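Local coordinates for Lip_vut3, C2L (Metagenome, PDB 6NKD), which is a GDSL-family lipase, a hydrolase that probably cleaves lipid esters with a serine nucleophile and may take part in spore germination, at residues T2-V14 against I65-G79. Numbering follows the deposited sequence.
Sequences TLQYTALGDSLTV and IMEQVKKADVITITG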
loop_
_atom_site.group_PDB
_atom_site.type_symbol
_atom_site.label_atom_id
_atom_site.label_comp_id
_atom_site.label_asym_id
_atom_site.label_seq_id
_atom_site.Cartn_x
_atom_site.Cartn_y
_atom_site.Cartn_z
ATOM N N THR A 2 -31.123 -7.579 -9.440
ATOM C CA THR A 2 -29.810 -7.164 -8.959
ATOM C C THR A 2 -29.923 -5.993 -7.987
ATOM O O THR A 2 -30.452 -4.936 -8.331
ATOM C CB THR A 2 -28.883 -6.766 -10.123
ATOM O OG1 THR A 2 -28.649 -7.905 -10.962
ATOM C CG2 THR A 2 -27.553 -6.250 -9.594
ATOM N N LEU A 3 -29.420 -6.192 -6.772
ATOM C CA LEU A 3 -29.465 -5.167 -5.740
ATOM C C LEU A 3 -28.199 -4.321 -5.778
ATOM O O LEU A 3 -27.108 -4.824 -6.064
ATOM C CB LEU A 3 -29.629 -5.798 -4.357
ATOM C CG LEU A 3 -30.895 -6.624 -4.127
ATOM C CD1 LEU A 3 -30.872 -7.255 -2.746
ATOM C CD2 LEU A 3 -32.139 -5.767 -4.307
ATOM N N GLN A 4 -28.353 -3.033 -5.487
ATOM C CA GLN A 4 -27.241 -2.092 -5.443
ATOM C C GLN A 4 -27.005 -1.697 -3.992
ATOM O O GLN A 4 -27.908 -1.172 -3.332
ATOM C CB GLN A 4 -27.531 -0.858 -6.299
ATOM C CG GLN A 4 -26.311 -0.276 -7.001
ATOM C CD GLN A 4 -25.961 -1.017 -8.280
ATOM O OE1 GLN A 4 -26.657 -1.951 -8.681
ATOM N NE2 GLN A 4 -24.882 -0.599 -8.931
ATOM N N TYR A 5 -25.799 -1.958 -3.497
ATOM C CA TYR A 5 -25.431 -1.678 -2.113
ATOM C C TYR A 5 -24.232 -0.739 -2.119
ATOM O O TYR A 5 -23.144 -1.117 -2.566
ATOM C CB TYR A 5 -25.127 -2.974 -1.360
ATOM C CG TYR A 5 -24.313 -2.801 -0.096
ATOM C CD1 TYR A 5 -24.684 -1.882 0.879
ATOM C CD2 TYR A 5 -23.186 -3.577 0.134
ATOM C CE1 TYR A 5 -23.942 -1.727 2.035
ATOM C CE2 TYR A 5 -22.438 -3.431 1.288
ATOM C CZ TYR A 5 -22.821 -2.506 2.235
ATOM O OH TYR A 5 -22.080 -2.359 3.387
ATOM N N THR A 6 -24.433 0.482 -1.631
ATOM C CA THR A 6 -23.357 1.451 -1.505
ATOM C C THR A 6 -22.889 1.511 -0.056
ATOM O O THR A 6 -23.662 1.283 0.878
ATOM C CB THR A 6 -23.796 2.840 -1.987
ATOM O OG1 THR A 6 -22.642 3.621 -2.320
ATOM C CG2 THR A 6 -24.592 3.573 -0.915
ATOM N N ALA A 7 -21.601 1.795 0.122
ATOM C CA ALA A 7 -20.998 1.824 1.446
ATOM C C ALA A 7 -20.111 3.051 1.570
ATOM O O ALA A 7 -19.255 3.291 0.713
ATOM C CB ALA A 7 -20.185 0.552 1.718
ATOM N N LEU A 8 -20.320 3.820 2.634
ATOM C CA LEU A 8 -19.573 5.040 2.887
ATOM C C LEU A 8 -18.993 4.985 4.291
ATOM O O LEU A 8 -19.590 4.401 5.198
ATOM C CB LEU A 8 -20.467 6.278 2.744
ATOM C CG LEU A 8 -21.531 6.208 1.646
ATOM C CD1 LEU A 8 -22.733 7.060 2.015
ATOM C CD2 LEU A 8 -20.951 6.640 0.309
ATOM N N GLY A 9 -17.825 5.589 4.466
ATOM C CA GLY A 9 -17.257 5.680 5.796
ATOM C C GLY A 9 -15.748 5.848 5.749
ATOM O O GLY A 9 -15.188 6.310 4.756
ATOM N N ASP A 10 -15.116 5.456 6.855
ATOM C CA ASP A 10 -13.691 5.676 7.058
ATOM C C ASP A 10 -12.897 4.392 6.851
ATOM O O ASP A 10 -13.134 3.657 5.888
ATOM C CB ASP A 10 -13.445 6.251 8.457
ATOM C CG ASP A 10 -14.099 5.426 9.556
ATOM O OD1 ASP A 10 -13.864 5.729 10.746
ATOM O OD2 ASP A 10 -14.832 4.467 9.235
ATOM N N SER A 11 -11.949 4.114 7.750
ATOM C CA SER A 11 -11.076 2.959 7.573
ATOM C C SER A 11 -11.826 1.645 7.753
ATOM O O SER A 11 -11.419 0.622 7.190
ATOM C CB SER A 11 -9.899 3.035 8.546
ATOM O OG SER A 11 -10.345 3.202 9.880
ATOM N N LEU A 12 -12.913 1.647 8.527
ATOM C CA LEU A 12 -13.682 0.420 8.713
ATOM C C LEU A 12 -14.320 -0.030 7.406
ATOM O O LEU A 12 -14.287 -1.220 7.067
ATOM C CB LEU A 12 -14.750 0.620 9.789
ATOM C CG LEU A 12 -14.297 1.052 11.188
ATOM C CD1 LEU A 12 -15.406 0.816 12.205
ATOM C CD2 LEU A 12 -13.021 0.335 11.597
ATOM N N THR A 13 -14.904 0.909 6.656
ATOM C CA THR A 13 -15.478 0.573 5.357
ATOM C C THR A 13 -14.395 0.180 4.358
ATOM O O THR A 13 -14.644 -0.634 3.462
ATOM C CB THR A 13 -16.301 1.749 4.827
ATOM O OG1 THR A 13 -17.261 2.145 5.813
ATOM C CG2 THR A 13 -17.039 1.365 3.548
ATOM N N VAL A 14 -13.193 0.741 4.499
ATOM C CA VAL A 14 -12.073 0.304 3.674
ATOM C C VAL A 14 -11.699 -1.136 4.004
ATOM O O VAL A 14 -11.354 -1.924 3.116
ATOM C CB VAL A 14 -10.876 1.257 3.853
ATOM C CG1 VAL A 14 -9.635 0.699 3.172
ATOM C CG2 VAL A 14 -11.208 2.638 3.313
ATOM N N ILE A 65 -21.435 10.372 -6.621
ATOM C CA ILE A 65 -21.804 9.722 -5.370
ATOM C C ILE A 65 -23.315 9.766 -5.172
ATOM O O ILE A 65 -23.914 8.816 -4.656
ATOM C CB ILE A 65 -21.049 10.365 -4.193
ATOM C CG1 ILE A 65 -19.540 10.268 -4.425
ATOM C CG2 ILE A 65 -21.431 9.697 -2.879
ATOM C CD1 ILE A 65 -18.704 10.751 -3.263
HETATM N N MSE A 66 -23.955 10.852 -5.591
HETATM C CA MSE A 66 -25.406 10.954 -5.491
HETATM C C MSE A 66 -26.078 9.936 -6.402
HETATM O O MSE A 66 -27.160 9.436 -6.097
HETATM C CB MSE A 66 -25.884 12.363 -5.839
HETATM C CG MSE A 66 -26.746 12.977 -4.756
HETATM SE SE MSE A 66 -27.661 14.612 -5.277
HETATM C CE MSE A 66 -29.266 13.824 -6.057
ATOM N N GLU A 67 -25.424 9.640 -7.527
ATOM C CA GLU A 67 -25.927 8.609 -8.430
ATOM C C GLU A 67 -26.000 7.259 -7.727
ATOM O O GLU A 67 -27.036 6.583 -7.761
ATOM C CB GLU A 67 -25.036 8.522 -9.671
ATOM C CG GLU A 67 -25.237 9.644 -10.676
ATOM C CD GLU A 67 -26.298 9.317 -11.707
ATOM O OE1 GLU A 67 -26.702 8.139 -11.789
ATOM O OE2 GLU A 67 -26.726 10.237 -12.437
ATOM N N GLN A 68 -24.910 6.857 -7.070
ATOM C CA GLN A 68 -24.867 5.538 -6.446
ATOM C C GLN A 68 -25.709 5.481 -5.179
ATOM O O GLN A 68 -26.201 4.406 -4.814
ATOM C CB GLN A 68 -23.421 5.150 -6.145
ATOM C CG GLN A 68 -22.489 5.289 -7.336
ATOM C CD GLN A 68 -22.970 4.512 -8.547
ATOM O OE1 GLN A 68 -23.398 3.362 -8.434
ATOM N NE2 GLN A 68 -22.906 5.140 -9.716
ATOM N N VAL A 69 -25.883 6.612 -4.492
ATOM C CA VAL A 69 -26.730 6.627 -3.303
ATOM C C VAL A 69 -28.198 6.526 -3.694
ATOM O O VAL A 69 -28.986 5.837 -3.033
ATOM C CB VAL A 69 -26.445 7.885 -2.462
ATOM C CG1 VAL A 69 -27.501 8.060 -1.378
ATOM C CG2 VAL A 69 -25.058 7.803 -1.843
ATOM N N LYS A 70 -28.589 7.200 -4.778
ATOM C CA LYS A 70 -29.980 7.148 -5.220
ATOM C C LYS A 70 -30.369 5.741 -5.653
ATOM O O LYS A 70 -31.479 5.278 -5.362
ATOM C CB LYS A 70 -30.203 8.141 -6.361
ATOM C CG LYS A 70 -31.628 8.169 -6.889
ATOM C CD LYS A 70 -31.757 9.109 -8.074
ATOM C CE LYS A 70 -33.197 9.198 -8.548
ATOM N NZ LYS A 70 -34.091 9.733 -7.485
ATOM N N LYS A 71 -29.470 5.043 -6.347
ATOM C CA LYS A 71 -29.729 3.677 -6.784
ATOM C C LYS A 71 -29.569 2.656 -5.668
ATOM O O LYS A 71 -29.982 1.505 -5.840
ATOM C CB LYS A 71 -28.794 3.305 -7.937
ATOM C CG LYS A 71 -28.859 4.241 -9.131
ATOM C CD LYS A 71 -27.819 3.879 -10.188
ATOM C CE LYS A 71 -26.396 4.042 -9.664
ATOM N NZ LYS A 71 -25.845 2.794 -9.062
ATOM N N ALA A 72 -28.986 3.044 -4.536
ATOM C CA ALA A 72 -28.660 2.083 -3.491
ATOM C C ALA A 72 -29.916 1.598 -2.781
ATOM O O ALA A 72 -30.739 2.399 -2.328
ATOM C CB ALA A 72 -27.697 2.707 -2.483
ATOM N N ASP A 73 -30.058 0.277 -2.687
ATOM C CA ASP A 73 -31.097 -0.330 -1.869
ATOM C C ASP A 73 -30.671 -0.489 -0.417
ATOM O O ASP A 73 -31.534 -0.550 0.467
ATOM C CB ASP A 73 -31.484 -1.700 -2.435
ATOM C CG ASP A 73 -31.796 -1.650 -3.918
ATOM O OD1 ASP A 73 -32.478 -0.699 -4.355
ATOM O OD2 ASP A 73 -31.351 -2.560 -4.650
ATOM N N VAL A 74 -29.367 -0.564 -0.161
ATOM C CA VAL A 74 -28.808 -0.674 1.181
ATOM C C VAL A 74 -27.637 0.294 1.279
ATOM O O VAL A 74 -26.813 0.368 0.362
ATOM C CB VAL A 74 -28.351 -2.112 1.499
ATOM C CG1 VAL A 74 -27.703 -2.178 2.873
ATOM C CG2 VAL A 74 -29.521 -3.082 1.415
ATOM N N ILE A 75 -27.570 1.040 2.381
ATOM C CA ILE A 75 -26.499 1.999 2.624
ATOM C C ILE A 75 -25.933 1.747 4.015
ATOM O O ILE A 75 -26.690 1.637 4.986
ATOM C CB ILE A 75 -26.989 3.455 2.502
ATOM C CG1 ILE A 75 -27.655 3.692 1.147
ATOM C CG2 ILE A 75 -25.833 4.424 2.703
ATOM C CD1 ILE A 75 -28.153 5.106 0.953
ATOM N N THR A 76 -24.610 1.655 4.110
ATOM C CA THR A 76 -23.919 1.531 5.386
ATOM C C THR A 76 -22.976 2.711 5.564
ATOM O O THR A 76 -22.312 3.136 4.612
ATOM C CB THR A 76 -23.139 0.217 5.484
ATOM O OG1 THR A 76 -22.258 0.094 4.361
ATOM C CG2 THR A 76 -24.092 -0.966 5.517
ATOM N N ILE A 77 -22.921 3.242 6.784
ATOM C CA ILE A 77 -22.115 4.416 7.092
ATOM C C ILE A 77 -21.288 4.131 8.338
ATOM O O ILE A 77 -21.811 3.620 9.334
ATOM C CB ILE A 77 -22.984 5.672 7.299
ATOM C CG1 ILE A 77 -23.878 5.914 6.082
ATOM C CG2 ILE A 77 -22.108 6.888 7.561
ATOM C CD1 ILE A 77 -24.747 7.144 6.197
ATOM N N THR A 78 -19.998 4.454 8.275
ATOM C CA THR A 78 -19.115 4.413 9.429
ATOM C C THR A 78 -18.443 5.770 9.583
ATOM O O THR A 78 -18.325 6.533 8.621
ATOM C CB THR A 78 -18.044 3.315 9.305
ATOM O OG1 THR A 78 -17.147 3.633 8.234
ATOM C CG2 THR A 78 -18.688 1.968 9.034
ATOM N N GLY A 79 -18.012 6.069 10.799
ATOM C CA GLY A 79 -17.333 7.325 11.044
ATOM C C GLY A 79 -17.198 7.599 12.523
ATOM O O GLY A 79 -17.651 6.827 13.374
#
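Y5 reaches from strand 3-9 along the neighbouring strand 74-77 to the hydroxyl of T76. Its CB lies 4.1 Å from V74 O; with CG anti to the backbone N (chi1 161°), the ring slants across V74, CD1 packing on V74 CG1 at 3.6 Å. V74 O stands at the ring edge, CE1 and CZ pass T76 CG2 and OG1, and OH closes a hydrogen bond to T76 OG1 of 2.6 Å, whose proton either hydroxyl could supply. A phenylalanine here would probably leave the buried T76 hydroxyl without this partner. M33 of helix 25-37 also touches Y5.

The strands run parallel, joined by T6 N to V74 O, a weak T76 N to T6 O bond, L8 N to T76 O (2.9 Å, nearly straight at 176°) and T78 N to L8 O. On the sheet face carrying T6 and L8, T6 CG2 meets A72 CB at 3.6 Å and I75 CG1, while L8 CD1 and CD2 approach I75 and I65. At the start of strand 3-9, Q4 is gripped twice by D73: its N donates to OD2 from above the carboxylate plane, and its O accepts from D73 N at 2.7 Å.

Past the other end, T78 OG1 donates to D10 OD2 (2.7 Å), the same oxygen that caps helix 11-14 through a weak bond from L12 N. This parallel pairing, with the probable nucleophile S11 just beyond the first strand and its OG hydrogen-bonded to H189 NE2, is characteristic of the SGNH-hydrolase alpha/beta fold and its GDSL motif.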